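Local structure of leucine aminopeptidase 1 (Caenorhabditis elegans, 2HC9) at residues 154-157 with 158-161; 83-86 with 87-91; 101-104 with 105-108; 5-8 with 9-13. The protein is a zinc-dependent aminopeptidase of the M17 family that releases N-terminal amino acids, preferably leucine, from peptides and probably acts as a digestive enzyme. The protein carries 1 engineered substitution. All coordinates share one frame; numbering follows the deposited sequence.

In the fold
All four contacts are local, each made where a loop bends next to a regular element, yet their chemistry follows their place in the fold. Interaction 2 is the buried one, a turn ahead of helix 90-97 whose polar atoms are met by neighbouring side chains, a water and a second subunit. Interactions 3 and 4 lie at the surface and rest on carbonyl oxygens that each take two donors from one residue, a threonine in one and an arginine in the other. Interaction 1, partly buried, caps helix 157-178. It touches interaction 4, where Asn157 OD1 probably accepts from Asn8 ND2 (3.2 Å), joining the helix start to the end of edge strand 3-8.

Interaction 1: 154-157 with 158-161; sequences KLTN and EDAV. With GOL (glycerol), chain N.
Thr156 and Asp159 exchange side-chain-to-backbone bonds across the first turn of a helix. The threonine hydroxyl lies between its own backbone N and carbonyl carbon (chi1 73°), which turns OG1 toward the first helical turn; there it accepts from Asp159 N at 3.0 Å in a nearly straight bond. In return, Asp159 CG stands beside its backbone N, opposite the carbonyl carbon (chi1 -68°), and this swings the carboxylate back over the loop until OD2 takes the N-H of Thr156 N at 3.0 Å. That donor comes from above the carboxylate plane, 35° out of it. The other oxygen, OD1, accepts from the backbone N of Met488, tying the cap to the C-terminal end of the chain. Leu155 adds an apolar flank, with its CD1 3.6 Å from Asp159 CB. Were Asp159 an alanine, the N-H groups of Thr156 and Met488 would probably each lose a carboxylate acceptor, and the loop would be freer to shift. Two further N-H groups are taken by a glycerol, probably from the crystallisation liquor: Asn157 N gives to its O3 at 2.9 Å and Glu158 N to its O1 at 3.0 Å. The backbone pattern begins with Ala160 N bonding to Thr156 O at 3.2 Å and goes on with Val161 N to Asn157 O. The reciprocal pair is a capping box, with Thr156 as the N-cap of helix 157-178.

Interaction 2: 83-86 with 87-91; sequences RGNT and PTNAH
Thr86 OG1 gathers the polar groups of this turn. It accepts from Thr88 N at 3.1 Å and from the hydroxyl Thr88 OG1 at 2.8 Å, and gives its own proton to the carbonyl oxygen of Lys394. With OG1 opposite its backbone N (chi1 168°), the hydroxyl is carried round to the side of Thr88. The backbone closes alongside: Asn89 N donates to Thr86 O at 3.0 Å, completing a type I beta turn from Thr86 to Asn89. Thr88 OG1 then serves twice, for besides giving its proton to Thr86 it accepts from Ala90 N at 3.1 Å, an ST turn at the start of helix 90-97. Before the turn, Asn85 OD1 receives Thr86 N at 2.6 Å and a proton from a water at 2.8 Å; the same water is hydrogen-bonded to His91 ND1 at 3.0 Å, linking loop to helix. Asn85 ND2 is satisfied by Asp408 of a second subunit. The methyl Thr86 CG2 lies at the edge of the His91 ring, 3.9 Å from ND1. A valine at Thr86 would probably leave Thr88 N and the Thr88 hydroxyl without their shared acceptor, and the Lys394 carbonyl without this donor. The chemistry implies a chain of hydrogen bonds, Ala90 N to Thr88 OG1 to Thr86 OG1 to the carbonyl oxygen of Lys394, in which each hydroxyl both donates and accepts.

Interaction 3: 101-104 with 105-108; sequences NYPE and DTKN
Thr106 folds back over Pro103, and its side chain can be followed atom by atom. CB lies 3.3 Å from Pro103 O and also approaches Tyr102 CB. The chain branches at CB. With OG1 beside the backbone N and opposite the carbonyl carbon (chi1 -54°), the hydroxyl donates to Pro103 O at 2.8 Å, the donor tilted 21° from the carbonyl plane. OG1 also lies against the proline ring, 3.3 Å from Pro103 CD, and 3.7 Å from Tyr102 CB. Pro103 O is held a second time by Thr106 N at 2.9 Å, from above its plane but on the same face as the hydroxyl, so one residue supplies both donors. Between these ends Glu104 and Asp105 carry the bend, their carboxylate oxygens OE1 and OD1 4.5 Å apart. Such like charges would be expected to repel, but each acid has a partner elsewhere: Glu104 forms a salt bridge with Arg142, and Asp105 with Arg58 of a third subunit. A water lies 2.7 Å from both Glu104 O and Thr106 O and can donate to either, though other acceptors compete for its protons. The arrangement is a type I beta turn from Pro103 to Thr106, reinforced by the threonine hydroxyl and set in the connection from helix 90-97 to strand 108-114 of the N-terminal domain.

Interaction 4: 5-8 with 9-13; sequences LVRN and GIQAV. With GOL (glycerol), chain P.
Arg7 sets off beside its backbone N, with CG opposite the carbonyl carbon (chi1 -59°), and after an extended step bends at chi3 (-62°); this lays the guanidinium over Gln11 and brings its end to Ala12. Gln11 starts in the same way and then extends, its amide stacked against the guanidinium with the planes 22° apart. Gln11 CB sits over the centre of one guanidinium face, 3.6 Å from Arg7 CZ. End-on, two nitrogens share one acceptor: Arg7 NH1 meets Ala12 O at 3.0 Å and Arg7 NH2 meets it at 3.1 Å, both from the same face of the carbonyl plane. Here edge strand 3-8 of the N-terminal domain's mixed sheet runs into the loop leading to strand 18-25, and the arginine ties the two together from the strand side. Asp149 on the adjacent strand 145-151 forms a salt bridge with Arg7 NE and also accepts from Gln11 N. Glycerol O2 donates to Ala12 O at 3.1 Å and receives a weak bond from Arg7 NH1. Farther back, Gln11 NE2 donates to Gly9 O at 3.1 Å, from above the carbonyl plane.

Interaction 1: 154-157 with 158-161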
ATOM      1  N   LYS A 154      15.413 -27.926  48.887  1.00 32.50           N
ATOM      2  CA  LYS A 154      14.074 -27.798  49.418  1.00 28.51           C
ATOM      3  C   LYS A 154      13.041 -28.612  48.620  1.00 27.75           C
ATOM      4  O   LYS A 154      11.936 -28.852  49.100  1.00 29.25           O
ATOM      5  CB  LYS A 154      13.677 -26.323  49.460  1.00 29.12           C
ATOM      6  CG  LYS A 154      14.307 -25.544  50.588  1.00 37.85           C
ATOM      7  CD  LYS A 154      13.853 -24.100  50.568  1.00 46.43           C
ATOM      8  CE  LYS A 154      14.540 -23.302  51.670  1.00 53.12           C
ATOM      9  NZ  LYS A 154      14.062 -21.882  51.727  1.00 58.40           N
ATOM     10  N   LEU A 155      13.385 -29.024  47.404  1.00 25.49           N
ATOM     11  CA  LEU A 155      12.416 -29.732  46.563  1.00 23.78           C
ATOM     12  C   LEU A 155      11.950 -31.057  47.180  1.00 27.10           C
ATOM     13  O   LEU A 155      12.754 -31.835  47.699  1.00 28.72           O
ATOM     14  CB  LEU A 155      12.992 -29.943  45.163  1.00 22.47           C
ATOM     15  CG  LEU A 155      12.015 -30.165  44.010  1.00 29.54           C
ATOM     16  CD1 LEU A 155      11.343 -28.840  43.578  1.00 24.82           C
ATOM     17  CD2 LEU A 155      12.772 -30.789  42.856  1.00 31.83           C
ATOM     18  N   THR A 156      10.641 -31.299  47.138  1.00 23.00           N
ATOM     19  CA  THR A 156      10.073 -32.563  47.597  1.00 24.97           C
ATOM     20  C   THR A 156       9.754 -33.500  46.431  1.00 25.99           C
ATOM     21  O   THR A 156       9.725 -33.085  45.259  1.00 22.56           O
ATOM     22  CB  THR A 156       8.791 -32.354  48.435  1.00 26.11           C
ATOM     23  OG1 THR A 156       7.689 -31.977  47.588  1.00 25.27           O
ATOM     24  CG2 THR A 156       9.010 -31.301  49.527  1.00 23.70           C
ATOM     25  N   ASN A 157       9.504 -34.769  46.741  1.00 23.85           N
ATOM     26  CA  ASN A 157       9.062 -35.704  45.705  1.00 26.73           C
ATOM     27  C   ASN A 157       7.702 -35.321  45.098  1.00 22.47           C
ATOM     28  O   ASN A 157       7.499 -35.476  43.894  1.00 19.71           O
ATOM     29  CB  ASN A 157       9.053 -37.150  46.234  1.00 27.41           C
ATOM     30  CG  ASN A 157      10.466 -37.711  46.447  1.00 29.03           C
ATOM     31  OD1 ASN A 157      11.476 -37.085  46.098  1.00 29.52           O
ATOM     32  ND2 ASN A 157      10.537 -38.914  47.007  1.00 32.77           N
ATOM     33  N   GLU A 158       6.792 -34.792  45.917  1.00 18.08           N
ATOM     34  CA  GLU A 158       5.527 -34.284  45.414  1.00 20.61           C
ATOM     35  C   GLU A 158       5.735 -33.112  44.441  1.00 20.24           C
ATOM     36  O   GLU A 158       5.062 -33.024  43.412  1.00 20.00           O
ATOM     37  CB  GLU A 158       4.611 -33.856  46.567  1.00 27.28           C
ATOM     38  CG  GLU A 158       3.285 -33.257  46.077  1.00 33.05           C
ATOM     39  CD  GLU A 158       2.259 -33.016  47.184  1.00 46.43           C
ATOM     40  OE1 GLU A 158       2.637 -32.933  48.384  1.00 45.59           O
ATOM     41  OE2 GLU A 158       1.062 -32.893  46.837  1.00 49.55           O
ATOM     42  N   ASP A 159       6.668 -32.223  44.765  1.00 16.39           N
ATOM     43  CA  ASP A 159       7.042 -31.155  43.822  1.00 15.95           C
ATOM     44  C   ASP A 159       7.452 -31.712  42.457  1.00 19.34           C
ATOM     45  O   ASP A 159       7.084 -31.147  41.425  1.00 18.23           O
ATOM     46  CB  ASP A 159       8.175 -30.296  44.359  1.00 18.00           C
ATOM     47  CG  ASP A 159       7.774 -29.452  45.548  1.00 19.94           C
ATOM     48  OD1 ASP A 159       6.588 -29.059  45.677  1.00 21.67           O
ATOM     49  OD2 ASP A 159       8.682 -29.183  46.361  1.00 20.43           O
ATOM     50  N   ALA A 160       8.213 -32.810  42.459  1.00 16.63           N
ATOM     51  CA  ALA A 160       8.725 -33.370  41.213  1.00 18.26           C
ATOM     52  C   ALA A 160       7.578 -33.954  40.385  1.00 19.59           C
ATOM     53  O   ALA A 160       7.584 -33.854  39.149  1.00 16.16           O
ATOM     54  CB  ALA A 160       9.828 -34.397  41.461  1.00 20.15           C
ATOM     55  N   VAL A 161       6.578 -34.516  41.065  1.00 16.72           N
ATOM     56  CA  VAL A 161       5.365 -34.993  40.356  1.00 16.27           C
ATOM     57  C   VAL A 161       4.677 -33.800  39.696  1.00 16.91           C
ATOM     58  O   VAL A 161       4.323 -33.847  38.506  1.00 14.12           O
ATOM     59  CB  VAL A 161       4.341 -35.703  41.300  1.00 20.88           C
ATOM     60  CG1 VAL A 161       3.146 -36.211  40.502  1.00 20.23           C
ATOM     61  CG2 VAL A 161       4.994 -36.913  41.992  1.00 14.80           C
TER
HETATM   62  C1  GOL N1007       7.374 -35.833  50.047  1.00 50.88           C
HETATM   63  O1  GOL N1007       6.758 -35.384  48.848  1.00 32.64           O
HETATM   64  C2  GOL N1007       8.780 -35.248  50.156  1.00 52.50           C
HETATM   65  O2  GOL N1007       9.045 -34.742  51.447  1.00 59.36           O
HETATM   66  C3  GOL N1007       9.855 -36.242  49.761  1.00 54.64           C
HETATM   67  O3  GOL N1007      10.909 -35.536  49.147  1.00 51.04           O

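Interaction 2: 83-86 with 87-91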
ATOM      1  N   ARG A  83      13.927  -4.884  36.587  1.00 18.48           N
ATOM      2  CA  ARG A  83      12.681  -4.985  37.322  0.70 20.58           C
ATOM      3  C   ARG A  83      11.499  -5.449  36.471  1.00 21.28           C
ATOM      4  O   ARG A  83      10.609  -6.097  36.999  1.00 20.66           O
ATOM      5  CB  ARG A  83      12.371  -3.702  38.102  0.70 25.28           C
ATOM      6  CG  ARG A  83      12.141  -2.479  37.234  0.70 22.91           C
ATOM      7  CD  ARG A  83      12.011  -1.221  38.106  0.70 23.56           C
ATOM      8  NE  ARG A  83      11.291  -0.165  37.395  0.70 27.18           N
ATOM      9  CZ  ARG A  83       9.965  -0.050  37.352  0.70 25.22           C
ATOM     10  NH1 ARG A  83       9.410   0.942  36.669  0.70 24.19           N
ATOM     11  NH2 ARG A  83       9.189  -0.922  37.977  0.70 23.88           N
ATOM     12  N   GLY A  84      11.517  -5.180  35.161  1.00 17.78           N
ATOM     13  CA  GLY A  84      10.436  -5.641  34.253  1.00 17.39           C
ATOM     14  C   GLY A  84      10.554  -7.110  33.837  1.00 22.80           C
ATOM     15  O   GLY A  84       9.587  -7.703  33.322  1.00 21.53           O
ATOM     16  N   ASN A  85      11.717  -7.705  34.107  1.00 18.17           N
ATOM     17  CA  ASN A  85      12.003  -9.099  33.759  1.00 14.11           C
ATOM     18  C   ASN A  85      11.558 -10.006  34.915  1.00 20.28           C
ATOM     19  O   ASN A  85      11.095  -9.525  35.939  1.00 23.38           O
ATOM     20  CB  ASN A  85      13.508  -9.231  33.515  1.00 18.52           C
ATOM     21  CG  ASN A  85      13.898 -10.518  32.767  1.00 19.08           C
ATOM     22  OD1 ASN A  85      13.067 -11.409  32.506  1.00 19.31           O
ATOM     23  ND2 ASN A  85      15.185 -10.618  32.440  1.00 16.59           N
ATOM     24  N   THR A  86      11.682 -11.316  34.746  1.00 20.29           N
ATOM     25  CA  THR A  86      11.636 -12.234  35.889  1.00 18.37           C
ATOM     26  C   THR A  86      13.053 -12.401  36.454  1.00 19.87           C
ATOM     27  O   THR A  86      14.023 -12.570  35.689  1.00 20.11           O
ATOM     28  CB  THR A  86      11.035 -13.619  35.470  1.00 20.97           C
ATOM     29  OG1 THR A  86      11.256 -14.581  36.519  1.00 17.38           O
ATOM     30  CG2 THR A  86      11.677 -14.120  34.150  1.00 18.19           C
ATOM     31  N   PRO A  87      13.186 -12.393  37.792  1.00 20.01           N
ATOM     32  CA  PRO A  87      14.520 -12.630  38.358  1.00 19.55           C
ATOM     33  C   PRO A  87      15.024 -14.063  38.140  1.00 21.12           C
ATOM     34  O   PRO A  87      16.211 -14.338  38.320  1.00 20.19           O
ATOM     35  CB  PRO A  87      14.336 -12.357  39.851  1.00 20.31           C
ATOM     36  CG  PRO A  87      12.884 -12.599  40.116  1.00 26.66           C
ATOM     37  CD  PRO A  87      12.152 -12.216  38.832  1.00 18.67           C
ATOM     38  N   THR A  88      14.132 -14.951  37.711  1.00 18.06           N
ATOM     39  CA  THR A  88      14.542 -16.317  37.315  1.00 18.96           C
ATOM     40  C   THR A  88      15.369 -16.327  36.040  1.00 20.11           C
ATOM     41  O   THR A  88      16.111 -17.282  35.791  1.00 19.44           O
ATOM     42  CB  THR A  88      13.327 -17.236  37.083  1.00 17.70           C
ATOM     43  OG1 THR A  88      12.683 -16.856  35.860  1.00 18.88           O
ATOM     44  CG2 THR A  88      12.315 -17.165  38.228  1.00 16.87           C
ATOM     45  N   ASN A  89      15.200 -15.295  35.199  1.00 16.43           N
ATOM     46  CA  ASN A  89      15.842 -15.258  33.853  1.00 18.61           C
ATOM     47  C   ASN A  89      15.544 -16.525  33.026  1.00 16.23           C
ATOM     48  O   ASN A  89      16.365 -16.981  32.229  1.00 15.79           O
ATOM     49  CB  ASN A  89      17.360 -15.051  33.966  1.00 18.17           C
ATOM     50  CG  ASN A  89      17.735 -13.622  34.299  1.00 24.88           C
ATOM     51  OD1 ASN A  89      18.577 -13.375  35.163  1.00 26.77           O
ATOM     52  ND2 ASN A  89      17.093 -12.676  33.636  1.00 22.13           N
ATOM     53  N   ALA A  90      14.363 -17.099  33.227  1.00 15.68           N
ATOM     54  CA  ALA A  90      14.062 -18.401  32.618  1.00 17.23           C
ATOM     55  C   ALA A  90      14.084 -18.332  31.108  1.00 19.31           C
ATOM     56  O   ALA A  90      14.490 -19.290  30.460  1.00 17.71           O
ATOM     57  CB  ALA A  90      12.742 -18.947  33.123  1.00 17.90           C
ATOM     58  N   HIS A  91      13.691 -17.183  30.530  1.00 18.54           N
ATOM     59  CA  HIS A  91      13.783 -17.025  29.072  1.00 17.73           C
ATOM     60  C   HIS A  91      15.164 -17.267  28.487  1.00 19.37           C
ATOM     61  O   HIS A  91      15.259 -17.706  27.340  1.00 19.63           O
ATOM     62  CB  HIS A  91      13.233 -15.676  28.612  1.00 17.79           C
ATOM     63  CG  HIS A  91      11.829 -15.457  29.040  1.00 18.48           C
ATOM     64  ND1 HIS A  91      11.507 -15.082  30.325  1.00 20.76           N
ATOM     65  CD2 HIS A  91      10.654 -15.638  28.391  1.00 20.05           C
ATOM     66  CE1 HIS A  91      10.198 -14.992  30.438  1.00 21.81           C
ATOM     67  NE2 HIS A  91       9.655 -15.327  29.285  1.00 17.66           N
TER
HETATM   68  O   HOH W   1      13.966 -13.909  31.549  1.00 18.69           O

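Interaction 3: 101-104 with 105-108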
ATOM      1  N   ASN A 101      20.280 -29.258  18.803  1.00 22.36           N
ATOM      2  CA  ASN A 101      19.834 -30.527  18.232  1.00 22.12           C
ATOM      3  C   ASN A 101      20.624 -31.701  18.775  1.00 27.55           C
ATOM      4  O   ASN A 101      21.813 -31.562  19.087  1.00 31.53           O
ATOM      5  CB  ASN A 101      19.925 -30.460  16.717  1.00 28.06           C
ATOM      6  CG  ASN A 101      18.999 -29.408  16.135  1.00 22.88           C
ATOM      7  OD1 ASN A 101      17.880 -29.211  16.612  1.00 27.97           O
ATOM      8  ND2 ASN A 101      19.480 -28.701  15.119  1.00 30.88           N
ATOM      9  N   TYR A 102      19.966 -32.851  18.915  1.00 22.18           N
ATOM     10  CA  TYR A 102      20.628 -34.059  19.447  1.00 20.78           C
ATOM     11  C   TYR A 102      20.937 -34.995  18.271  1.00 23.19           C
ATOM     12  O   TYR A 102      20.133 -35.103  17.330  1.00 23.03           O
ATOM     13  CB  TYR A 102      19.729 -34.762  20.489  1.00 18.69           C
ATOM     14  CG  TYR A 102      19.210 -33.802  21.523  1.00 17.60           C
ATOM     15  CD1 TYR A 102      20.036 -33.365  22.559  1.00 19.58           C
ATOM     16  CD2 TYR A 102      17.895 -33.292  21.455  1.00 16.45           C
ATOM     17  CE1 TYR A 102      19.591 -32.456  23.492  1.00 20.06           C
ATOM     18  CE2 TYR A 102      17.428 -32.354  22.417  1.00 17.80           C
ATOM     19  CZ  TYR A 102      18.295 -31.952  23.429  1.00 20.22           C
ATOM     20  OH  TYR A 102      17.898 -31.046  24.389  1.00 19.77           O
ATOM     21  N   PRO A 103      22.105 -35.666  18.301  1.00 22.15           N
ATOM     22  CA  PRO A 103      22.370 -36.634  17.239  1.00 24.66           C
ATOM     23  C   PRO A 103      21.221 -37.614  17.043  1.00 25.97           C
ATOM     24  O   PRO A 103      20.531 -37.983  17.990  1.00 24.83           O
ATOM     25  CB  PRO A 103      23.649 -37.346  17.706  1.00 23.60           C
ATOM     26  CG  PRO A 103      24.333 -36.324  18.560  1.00 26.83           C
ATOM     27  CD  PRO A 103      23.222 -35.578  19.267  1.00 21.84           C
ATOM     28  N   GLU A 104      21.015 -37.995  15.792  1.00 24.51           N
ATOM     29  CA  GLU A 104      19.953 -38.898  15.357  1.00 28.99           C
ATOM     30  C   GLU A 104      19.767 -40.123  16.286  1.00 25.80           C
ATOM     31  O   GLU A 104      18.645 -40.542  16.571  1.00 26.34           O
ATOM     32  CB  GLU A 104      20.324 -39.304  13.916  1.00 34.23           C
ATOM     33  CG  GLU A 104      19.606 -40.431  13.279  1.00 43.92           C
ATOM     34  CD  GLU A 104      20.089 -41.775  13.753  1.00 31.38           C
ATOM     35  OE1 GLU A 104      21.286 -42.129  13.570  1.00 35.47           O
ATOM     36  OE2 GLU A 104      19.240 -42.474  14.316  1.00 37.88           O
ATOM     37  N   ASP A 105      20.865 -40.699  16.758  1.00 21.87           N
ATOM     38  CA  ASP A 105      20.784 -41.931  17.542  1.00 23.86           C
ATOM     39  C   ASP A 105      20.830 -41.727  19.065  1.00 27.66           C
ATOM     40  O   ASP A 105      20.969 -42.692  19.826  1.00 22.05           O
ATOM     41  CB  ASP A 105      21.890 -42.907  17.110  1.00 30.39           C
ATOM     42  CG  ASP A 105      23.289 -42.297  17.193  1.00 30.40           C
ATOM     43  OD1 ASP A 105      23.417 -41.059  17.329  1.00 29.39           O
ATOM     44  OD2 ASP A 105      24.280 -43.064  17.132  1.00 26.76           O
ATOM     45  N   THR A 106      20.725 -40.479  19.517  1.00 23.69           N
ATOM     46  CA  THR A 106      20.501 -40.202  20.939  1.00 23.40           C
ATOM     47  C   THR A 106      19.249 -40.911  21.476  1.00 23.18           C
ATOM     48  O   THR A 106      18.174 -40.814  20.884  1.00 25.73           O
ATOM     49  CB  THR A 106      20.339 -38.686  21.178  1.00 23.32           C
ATOM     50  OG1 THR A 106      21.474 -38.000  20.636  1.00 22.44           O
ATOM     51  CG2 THR A 106      20.233 -38.395  22.669  1.00 19.07           C
ATOM     52  N   LYS A 107      19.395 -41.613  22.600  1.00 20.22           N
ATOM     53  CA  LYS A 107      18.249 -42.239  23.270  1.00 21.60           C
ATOM     54  C   LYS A 107      17.743 -41.377  24.422  1.00 18.11           C
ATOM     55  O   LYS A 107      16.523 -41.265  24.631  1.00 20.49           O
ATOM     56  CB  LYS A 107      18.632 -43.640  23.812  1.00 24.40           C
ATOM     57  CG  LYS A 107      19.204 -44.592  22.772  1.00 33.65           C
ATOM     58  CD  LYS A 107      18.258 -44.774  21.589  1.00 39.90           C
ATOM     59  CE  LYS A 107      18.812 -45.799  20.598  1.00 51.97           C
ATOM     60  NZ  LYS A 107      17.807 -46.271  19.589  1.00 59.68           N
ATOM     61  N   ASN A 108      18.689 -40.818  25.184  1.00 19.22           N
ATOM     62  CA  ASN A 108      18.404 -40.110  26.439  1.00 20.60           C
ATOM     63  C   ASN A 108      18.921 -38.673  26.387  1.00 19.41           C
ATOM     64  O   ASN A 108      20.045 -38.417  25.926  1.00 19.42           O
ATOM     65  CB  ASN A 108      19.099 -40.804  27.622  1.00 18.41           C
ATOM     66  CG  ASN A 108      18.822 -42.297  27.671  1.00 23.55           C
ATOM     67  OD1 ASN A 108      19.745 -43.115  27.676  1.00 30.38           O
ATOM     68  ND2 ASN A 108      17.556 -42.655  27.718  1.00 19.70           N
TER
HETATM   69  O   HOH W   2      17.396 -39.508  18.682  1.00 28.72           O

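Interaction 4: 5-8 with 9-13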
ATOM      1  N   LEU A   5      10.503 -36.513  32.349  1.00 17.69           N
ATOM      2  CA  LEU A   5      10.305 -36.773  33.776  1.00 17.11           C
ATOM      3  C   LEU A   5      11.186 -35.803  34.530  1.00 17.70           C
ATOM      4  O   LEU A   5      12.352 -35.609  34.170  1.00 17.29           O
ATOM      5  CB  LEU A   5      10.762 -38.211  34.133  1.00 16.50           C
ATOM      6  CG  LEU A   5      10.642 -38.563  35.629  1.00 17.23           C
ATOM      7  CD1 LEU A   5       9.160 -38.624  36.048  1.00 19.93           C
ATOM      8  CD2 LEU A   5      11.328 -39.919  35.913  1.00 21.20           C
ATOM      9  N   VAL A   6      10.626 -35.195  35.562  1.00 16.57           N
ATOM     10  CA  VAL A   6      11.372 -34.310  36.426  1.00 18.51           C
ATOM     11  C   VAL A   6      11.645 -35.079  37.728  1.00 20.90           C
ATOM     12  O   VAL A   6      10.717 -35.645  38.329  1.00 18.16           O
ATOM     13  CB  VAL A   6      10.582 -33.004  36.740  1.00 18.26           C
ATOM     14  CG1 VAL A   6      11.414 -32.081  37.650  1.00 16.87           C
ATOM     15  CG2 VAL A   6      10.193 -32.282  35.436  1.00 19.47           C
ATOM     16  N   ARG A   7      12.910 -35.107  38.140  1.00 19.79           N
ATOM     17  CA  ARG A   7      13.290 -35.811  39.381  1.00 17.44           C
ATOM     18  C   ARG A   7      13.953 -34.893  40.380  1.00 22.71           C
ATOM     19  O   ARG A   7      14.614 -33.907  40.032  1.00 19.87           O
ATOM     20  CB  ARG A   7      14.239 -36.978  39.075  1.00 15.64           C
ATOM     21  CG  ARG A   7      13.640 -38.024  38.124  1.00 22.46           C
ATOM     22  CD  ARG A   7      14.543 -39.242  37.892  1.00 21.45           C
ATOM     23  NE  ARG A   7      15.820 -38.914  37.265  1.00 19.93           N
ATOM     24  CZ  ARG A   7      16.614 -39.823  36.695  1.00 22.46           C
ATOM     25  NH1 ARG A   7      16.248 -41.105  36.685  1.00 19.17           N
ATOM     26  NH2 ARG A   7      17.778 -39.472  36.172  1.00 17.24           N
ATOM     27  N   ASN A   8      13.807 -35.272  41.644  1.00 20.66           N
ATOM     28  CA  ASN A   8      14.366 -34.541  42.758  1.00 23.46           C
ATOM     29  C   ASN A   8      15.753 -35.115  43.031  1.00 25.52           C
ATOM     30  O   ASN A   8      15.867 -36.112  43.735  1.00 28.50           O
ATOM     31  CB  ASN A   8      13.434 -34.789  43.946  1.00 29.58           C
ATOM     32  CG  ASN A   8      13.846 -34.053  45.197  1.00 34.67           C
ATOM     33  OD1 ASN A   8      14.684 -33.136  45.176  1.00 29.70           O
ATOM     34  ND2 ASN A   8      13.232 -34.449  46.320  1.00 32.51           N
ATOM     35  N   GLY A   9      16.794 -34.527  42.436  1.00 21.84           N
ATOM     36  CA  GLY A   9      18.180 -34.991  42.619  1.00 20.16           C
ATOM     37  C   GLY A   9      18.735 -35.738  41.418  1.00 17.88           C
ATOM     38  O   GLY A   9      17.980 -36.385  40.671  1.00 22.93           O
ATOM     39  N   ILE A  10      20.053 -35.642  41.235  1.00 19.65           N
ATOM     40  CA  ILE A  10      20.751 -36.343  40.147  1.00 21.80           C
ATOM     41  C   ILE A  10      20.634 -37.857  40.341  1.00 28.05           C
ATOM     42  O   ILE A  10      20.941 -38.387  41.419  1.00 26.13           O
ATOM     43  CB  ILE A  10      22.234 -35.949  40.070  1.00 21.40           C
ATOM     44  CG1 ILE A  10      22.403 -34.459  39.763  1.00 24.29           C
ATOM     45  CG2 ILE A  10      22.997 -36.820  39.037  1.00 24.87           C
ATOM     46  CD1 ILE A  10      23.818 -33.967  39.996  1.00 23.42           C
ATOM     47  N   GLN A  11      20.149 -38.547  39.312  1.00 25.13           N
ATOM     48  CA  GLN A  11      20.066 -39.996  39.338  1.00 25.60           C
ATOM     49  C   GLN A  11      20.553 -40.531  38.013  1.00 27.24           C
ATOM     50  O   GLN A  11      20.747 -39.755  37.080  1.00 25.74           O
ATOM     51  CB  GLN A  11      18.618 -40.396  39.617  1.00 23.00           C
ATOM     52  CG  GLN A  11      18.181 -39.867  40.969  1.00 30.95           C
ATOM     53  CD  GLN A  11      16.709 -39.883  41.140  1.00 32.37           C
ATOM     54  OE1 GLN A  11      16.086 -40.905  40.893  1.00 33.51           O
ATOM     55  NE2 GLN A  11      16.123 -38.745  41.571  1.00 31.11           N
ATOM     56  N   ALA A  12      20.774 -41.842  37.925  1.00 30.86           N
ATOM     57  CA  ALA A  12      21.237 -42.447  36.666  1.00 34.81           C
ATOM     58  C   ALA A  12      20.116 -42.384  35.633  1.00 27.04           C
ATOM     59  O   ALA A  12      18.932 -42.330  35.989  1.00 25.81           O
ATOM     60  CB  ALA A  12      21.673 -43.908  36.880  1.00 33.49           C
ATOM     61  N   VAL A  13      20.489 -42.393  34.359  1.00 25.11           N
ATOM     62  CA  VAL A  13      19.497 -42.518  33.298  1.00 26.62           C
ATOM     63  C   VAL A  13      19.616 -43.895  32.656  1.00 32.01           C
ATOM     64  O   VAL A  13      20.487 -44.678  33.021  1.00 30.19           O
ATOM     65  CB  VAL A  13      19.577 -41.350  32.269  1.00 31.41           C
ATOM     66  CG1 VAL A  13      19.447 -40.012  33.015  1.00 29.46           C
ATOM     67  CG2 VAL A  13      20.894 -41.388  31.510  1.00 31.27           C
TER
HETATM   68  C1  GOL P1009      15.755 -43.145  32.750  1.00 61.10           C
HETATM   69  O1  GOL P1009      16.471 -43.074  31.536  1.00 64.29           O
HETATM   70  C2  GOL P1009      16.234 -44.307  33.603  1.00 66.27           C
HETATM   71  O2  GOL P1009      16.440 -43.875  34.926  1.00 62.25           O
HETATM   72  C3  GOL P1009      15.241 -45.447  33.512  1.00 65.87           C
HETATM   73  O3  GOL P1009      15.614 -46.330  32.484  1.00 68.09           O